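Putative oxidoreductase YfjR (Streptomyces aurantiacus, PDB 4OQZ) is an imine reductase that reduces imines to amines, probably using NADPH bound by a Rossmann-type domain. Local coordinates at residues 147-150 and 154-157; 5-10 and 19-24. One frame throughout, in Å; residues are numbered along the deposited sequence.

Contact 1 (147-150 and 154-157); sequences ALEV and KTDY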
loop_
_atom_site.group_PDB
_atom_site.type_symbol
_atom_site.label_atom_id
_atom_site.label_comp_id
_atom_site.label_asym_id
_atom_site.label_seq_id
_atom_site.Cartn_x
_atom_site.Cartn_y
_atom_site.Cartn_z
ATOM N N ALA A 147 -9.335 -31.225 -5.264
ATOM C CA ALA A 147 -7.888 -31.428 -5.295
ATOM C C ALA A 147 -7.124 -30.106 -5.251
ATOM O O ALA A 147 -6.107 -30.026 -4.584
ATOM C CB ALA A 147 -7.491 -32.226 -6.525
ATOM N N LEU A 148 -7.618 -29.057 -5.916
ATOM C CA LEU A 148 -6.975 -27.741 -5.885
ATOM C C LEU A 148 -7.156 -27.097 -4.510
ATOM O O LEU A 148 -6.311 -26.292 -4.113
ATOM C CB LEU A 148 -7.532 -26.830 -6.995
ATOM C CG LEU A 148 -7.493 -27.410 -8.401
ATOM C CD1 LEU A 148 -8.371 -26.607 -9.332
ATOM C CD2 LEU A 148 -6.053 -27.560 -8.902
ATOM N N GLU A 149 -8.200 -27.516 -3.748
ATOM C CA GLU A 149 -8.453 -27.023 -2.388
ATOM C C GLU A 149 -7.373 -27.532 -1.399
ATOM O O GLU A 149 -7.262 -27.012 -0.273
ATOM C CB GLU A 149 -9.854 -27.403 -1.893
ATOM C CG GLU A 149 -10.952 -26.577 -2.546
ATOM C CD GLU A 149 -12.363 -26.954 -2.141
ATOM O OE1 GLU A 149 -12.572 -28.049 -1.571
ATOM O OE2 GLU A 149 -13.270 -26.136 -2.399
ATOM N N VAL A 150 -6.577 -28.527 -1.838
ATOM C CA VAL A 150 -5.484 -29.073 -1.040
ATOM C C VAL A 150 -4.364 -28.032 -1.049
ATOM O O VAL A 150 -3.782 -27.792 0.014
ATOM C CB VAL A 150 -5.038 -30.486 -1.487
ATOM C CG1 VAL A 150 -3.817 -30.974 -0.701
ATOM C CG2 VAL A 150 -6.182 -31.482 -1.357
ATOM N N LYS A 154 -9.270 -21.860 -0.302
ATOM C CA LYS A 154 -10.111 -21.084 -1.199
ATOM C C LYS A 154 -9.516 -21.101 -2.610
ATOM O O LYS A 154 -8.282 -21.062 -2.786
ATOM C CB LYS A 154 -10.289 -19.640 -0.700
ATOM C CG LYS A 154 -10.842 -19.497 0.717
ATOM C CD LYS A 154 -10.546 -18.079 1.250
ATOM C CE LYS A 154 -11.051 -17.835 2.653
ATOM N NZ LYS A 154 -10.528 -16.556 3.208
ATOM N N THR A 155 -10.406 -21.233 -3.614
ATOM C CA THR A 155 -10.062 -21.230 -5.044
ATOM C C THR A 155 -11.044 -20.294 -5.728
ATOM O O THR A 155 -12.249 -20.333 -5.448
ATOM C CB THR A 155 -9.968 -22.644 -5.677
ATOM O OG1 THR A 155 -11.270 -23.225 -5.815
ATOM C CG2 THR A 155 -8.981 -23.604 -4.920
ATOM N N ASP A 156 -10.528 -19.423 -6.597
ATOM C CA ASP A 156 -11.368 -18.402 -7.244
ATOM C C ASP A 156 -11.292 -18.442 -8.765
ATOM O O ASP A 156 -10.393 -17.846 -9.353
ATOM C CB ASP A 156 -10.966 -17.028 -6.699
ATOM C CG ASP A 156 -11.862 -15.855 -7.050
ATOM O OD1 ASP A 156 -12.879 -16.064 -7.759
ATOM O OD2 ASP A 156 -11.587 -14.741 -6.560
ATOM N N TYR A 157 -12.268 -19.116 -9.399
ATOM C CA TYR A 157 -12.361 -19.244 -10.849
ATOM C C TYR A 157 -12.795 -17.915 -11.494
ATOM O O TYR A 157 -13.924 -17.459 -11.281
ATOM C CB TYR A 157 -13.294 -20.396 -11.235
ATOM C CG TYR A 157 -13.394 -20.591 -12.727
ATOM C CD1 TYR A 157 -12.429 -21.315 -13.423
ATOM C CD2 TYR A 157 -14.437 -20.023 -13.455
ATOM C CE1 TYR A 157 -12.509 -21.482 -14.804
ATOM C CE2 TYR A 157 -14.519 -20.174 -14.837
ATOM C CZ TYR A 157 -13.562 -20.920 -15.504
ATOM O OH TYR A 157 -13.667 -21.093 -16.859
HETATM O O HOH W 1 -12.771 -24.080 -3.825
#
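T155 points its methyl and its hydroxyl at two different features of the helix end: CG2 rests against the backbone of L148, while OG1 reaches E149 through a water. T155 CG2 lies 3.9 Å from L148 O and 4.1 Å from L148 CB, and it also comes within 4.3 Å of E149 CG. What splits the roles is the first torsion of T155 (72°), which lodges OG1 between the backbone N and the carbonyl carbon and leaves CG2 opposite that carbonyl carbon, aimed at the helix. E149 runs past the methyl with CD anti to CA about the CB-CG bond (chi2 177°) and brings its carboxylate to the water. That water donates to E149 OE2 at 2.6 Å and sits 2.6 Å from T155 OG1, bent between them at about 143°. OG1 is also hydrogen-bonded to the hydroxyl of Y141, about two turns before L148 on the same helix. The two segments close the beta-alpha-beta unit made by strand 131-135, helix 138-151 and strand 154-159, the last being one of the two edge strands of the sheet within this chain. Beyond it, D156 OD2 bonds to Y203 OH of the second subunit. Chemically the joint is mixed: the methyl supplies plain van der Waals packing against the helix, and the polar link to the carboxylate depends on a single water, with Y141 giving the threonine hydroxyl a direct protein partner.

Contact 2 (5-10 and 19-24); sequences VTVIGL and AAYLDR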
loop_
_atom_site.group_PDB
_atom_site.type_symbol
_atom_site.label_atom_id
_atom_site.label_comp_id
_atom_site.label_asym_id
_atom_site.label_seq_id
_atom_site.Cartn_x
_atom_site.Cartn_y
_atom_site.Cartn_z
ATOM N N VAL A 5 -2.274 -37.992 -7.312
ATOM C CA VAL A 5 -1.887 -36.737 -8.004
ATOM C C VAL A 5 -0.369 -36.665 -8.385
ATOM O O VAL A 5 0.464 -37.303 -7.737
ATOM C CB VAL A 5 -2.305 -35.526 -7.111
ATOM C CG1 VAL A 5 -1.477 -35.469 -5.823
ATOM C CG2 VAL A 5 -2.292 -34.192 -7.869
ATOM N N THR A 6 -0.019 -35.839 -9.391
ATOM C CA THR A 6 1.381 -35.605 -9.742
ATOM C C THR A 6 1.780 -34.139 -9.446
ATOM O O THR A 6 1.016 -33.228 -9.770
ATOM C CB THR A 6 1.638 -35.942 -11.201
ATOM O OG1 THR A 6 1.508 -37.350 -11.362
ATOM C CG2 THR A 6 3.023 -35.515 -11.655
ATOM N N VAL A 7 3.008 -33.935 -8.887
ATOM C CA VAL A 7 3.607 -32.614 -8.656
ATOM C C VAL A 7 4.958 -32.556 -9.404
ATOM O O VAL A 7 5.840 -33.365 -9.134
ATOM C CB VAL A 7 3.750 -32.216 -7.147
ATOM C CG1 VAL A 7 4.303 -30.796 -7.011
ATOM C CG2 VAL A 7 2.412 -32.314 -6.410
ATOM N N ILE A 8 5.093 -31.621 -10.366
ATOM C CA ILE A 8 6.329 -31.384 -11.126
ATOM C C ILE A 8 6.856 -29.991 -10.709
ATOM O O ILE A 8 6.101 -29.023 -10.737
ATOM C CB ILE A 8 6.131 -31.537 -12.663
ATOM C CG1 ILE A 8 5.671 -32.979 -13.003
ATOM C CG2 ILE A 8 7.417 -31.163 -13.431
ATOM C CD1 ILE A 8 5.184 -33.265 -14.400
ATOM N N GLY A 9 8.116 -29.935 -10.278
ATOM C CA GLY A 9 8.784 -28.719 -9.832
ATOM C C GLY A 9 8.812 -28.697 -8.331
ATOM O O GLY A 9 7.791 -28.424 -7.704
ATOM N N LEU A 10 9.962 -29.037 -7.738
ATOM C CA LEU A 10 10.053 -29.121 -6.284
ATOM C C LEU A 10 10.882 -28.073 -5.565
ATOM O O LEU A 10 11.751 -28.399 -4.743
ATOM C CB LEU A 10 10.327 -30.547 -5.776
ATOM C CG LEU A 10 9.447 -31.663 -6.325
ATOM C CD1 LEU A 10 10.037 -33.001 -5.974
ATOM C CD2 LEU A 10 8.006 -31.555 -5.828
ATOM N N ALA A 19 3.626 -32.190 0.083
ATOM C CA ALA A 19 3.471 -32.521 1.508
ATOM C C ALA A 19 1.995 -32.373 1.956
ATOM O O ALA A 19 1.511 -33.206 2.725
ATOM C CB ALA A 19 4.374 -31.627 2.359
ATOM N N ALA A 20 1.281 -31.334 1.452
ATOM C CA ALA A 20 -0.150 -31.124 1.701
ATOM C C ALA A 20 -0.937 -32.296 1.072
ATOM O O ALA A 20 -1.811 -32.863 1.737
ATOM C CB ALA A 20 -0.594 -29.812 1.092
ATOM N N TYR A 21 -0.560 -32.720 -0.166
ATOM C CA TYR A 21 -1.191 -33.888 -0.785
ATOM C C TYR A 21 -0.934 -35.178 -0.002
ATOM O O TYR A 21 -1.874 -35.931 0.239
ATOM C CB TYR A 21 -0.830 -34.025 -2.279
ATOM C CG TYR A 21 -1.603 -33.084 -3.171
ATOM C CD1 TYR A 21 -2.966 -33.263 -3.398
ATOM C CD2 TYR A 21 -0.972 -32.019 -3.809
ATOM C CE1 TYR A 21 -3.690 -32.384 -4.213
ATOM C CE2 TYR A 21 -1.681 -31.143 -4.631
ATOM C CZ TYR A 21 -3.045 -31.319 -4.818
ATOM O OH TYR A 21 -3.740 -30.452 -5.632
ATOM N N LEU A 22 0.315 -35.411 0.456
ATOM C CA LEU A 22 0.644 -36.580 1.267
ATOM C C LEU A 22 -0.115 -36.560 2.614
ATOM O O LEU A 22 -0.624 -37.598 3.038
ATOM C CB LEU A 22 2.161 -36.684 1.515
ATOM C CG LEU A 22 3.067 -36.995 0.320
ATOM C CD1 LEU A 22 4.521 -36.745 0.682
ATOM C CD2 LEU A 22 2.872 -38.417 -0.176
ATOM N N ASP A 23 -0.234 -35.375 3.240
ATOM C CA ASP A 23 -0.958 -35.173 4.513
ATOM C C ASP A 23 -2.442 -35.542 4.401
ATOM O O ASP A 23 -3.053 -35.904 5.408
ATOM C CB ASP A 23 -0.871 -33.699 4.962
ATOM C CG ASP A 23 0.431 -33.250 5.601
ATOM O OD1 ASP A 23 1.190 -34.125 6.091
ATOM O OD2 ASP A 23 0.667 -32.012 5.660
ATOM N N ARG A 24 -3.023 -35.380 3.185
ATOM C CA ARG A 24 -4.423 -35.678 2.901
ATOM C C ARG A 24 -4.679 -37.092 2.360
ATOM O O ARG A 24 -5.817 -37.416 2.017
ATOM C CB ARG A 24 -5.032 -34.591 2.020
ATOM C CG ARG A 24 -5.759 -33.555 2.857
ATOM C CD ARG A 24 -5.421 -32.143 2.438
ATOM N NE ARG A 24 -5.686 -31.193 3.520
ATOM C CZ ARG A 24 -5.244 -29.938 3.550
ATOM N NH1 ARG A 24 -4.503 -29.462 2.555
ATOM N NH2 ARG A 24 -5.536 -29.149 4.577
#
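Y21 lays one face of its ring over V5 in the opening beta-alpha-beta unit of the Rossmann fold, where strand 4-8 leads through a glycine-bearing turn into helix 12-23. Starting at the helix, Y21 CB passes 3.9 Å from V5 CG1. CG and CD1 then sit over the same methyl, Y21 CG at 3.6 Å from V5 CG1; CD2 and CE1 lie near it too, more loosely, and Y21 CD2 also approaches V7, obliquely, 4.3 Å from V7 CG2. Overall V5 CG1 makes a CH-pi contact, 3.8 Å from the Y21 ring centroid and 24° off the ring normal, displaced toward the rim. At the tip, OH leaves the strand behind and hydrogen-bonds A147 O of helix 138-151, while Y26 meets the ring edge-to-face. A leucine here would probably leave A147 O without its hydroxyl partner and V5 CG1 without an aromatic face to rest on. Further along the first segment, G9 belongs to a GxGxxG pattern consistent with dinucleotide binding; its backbone angles would jam a side chain against I8 O. The methyl under the ring is set by V5's own torsion, chi1 68°, which lifts CG1 into the gap between backbone N and carbonyl carbon and turns it to the helix.

Contacts 1 and 2 have centres 14 Å apart and belong to two helices, 138-151 and 12-23, that pack on one sheet, yet they touch directly. Y21, the ring that carries contact 2, ends in a probable hydrogen bond from OH to A147 O at 2.6 Å, in the helical segment of contact 1. Beside it V150 fills in, with CB 3.6 Å from Y21 CE1 and CG1 3.6 Å from the backbone C of A20. Helix 12-23 is thus tied to helix 138-151, while each also packs on its own strand. Only contact 2 holds part of the glycine-rich turn, probably a cofactor site; contact 1 lies at the sheet's far edge, toward the second subunit.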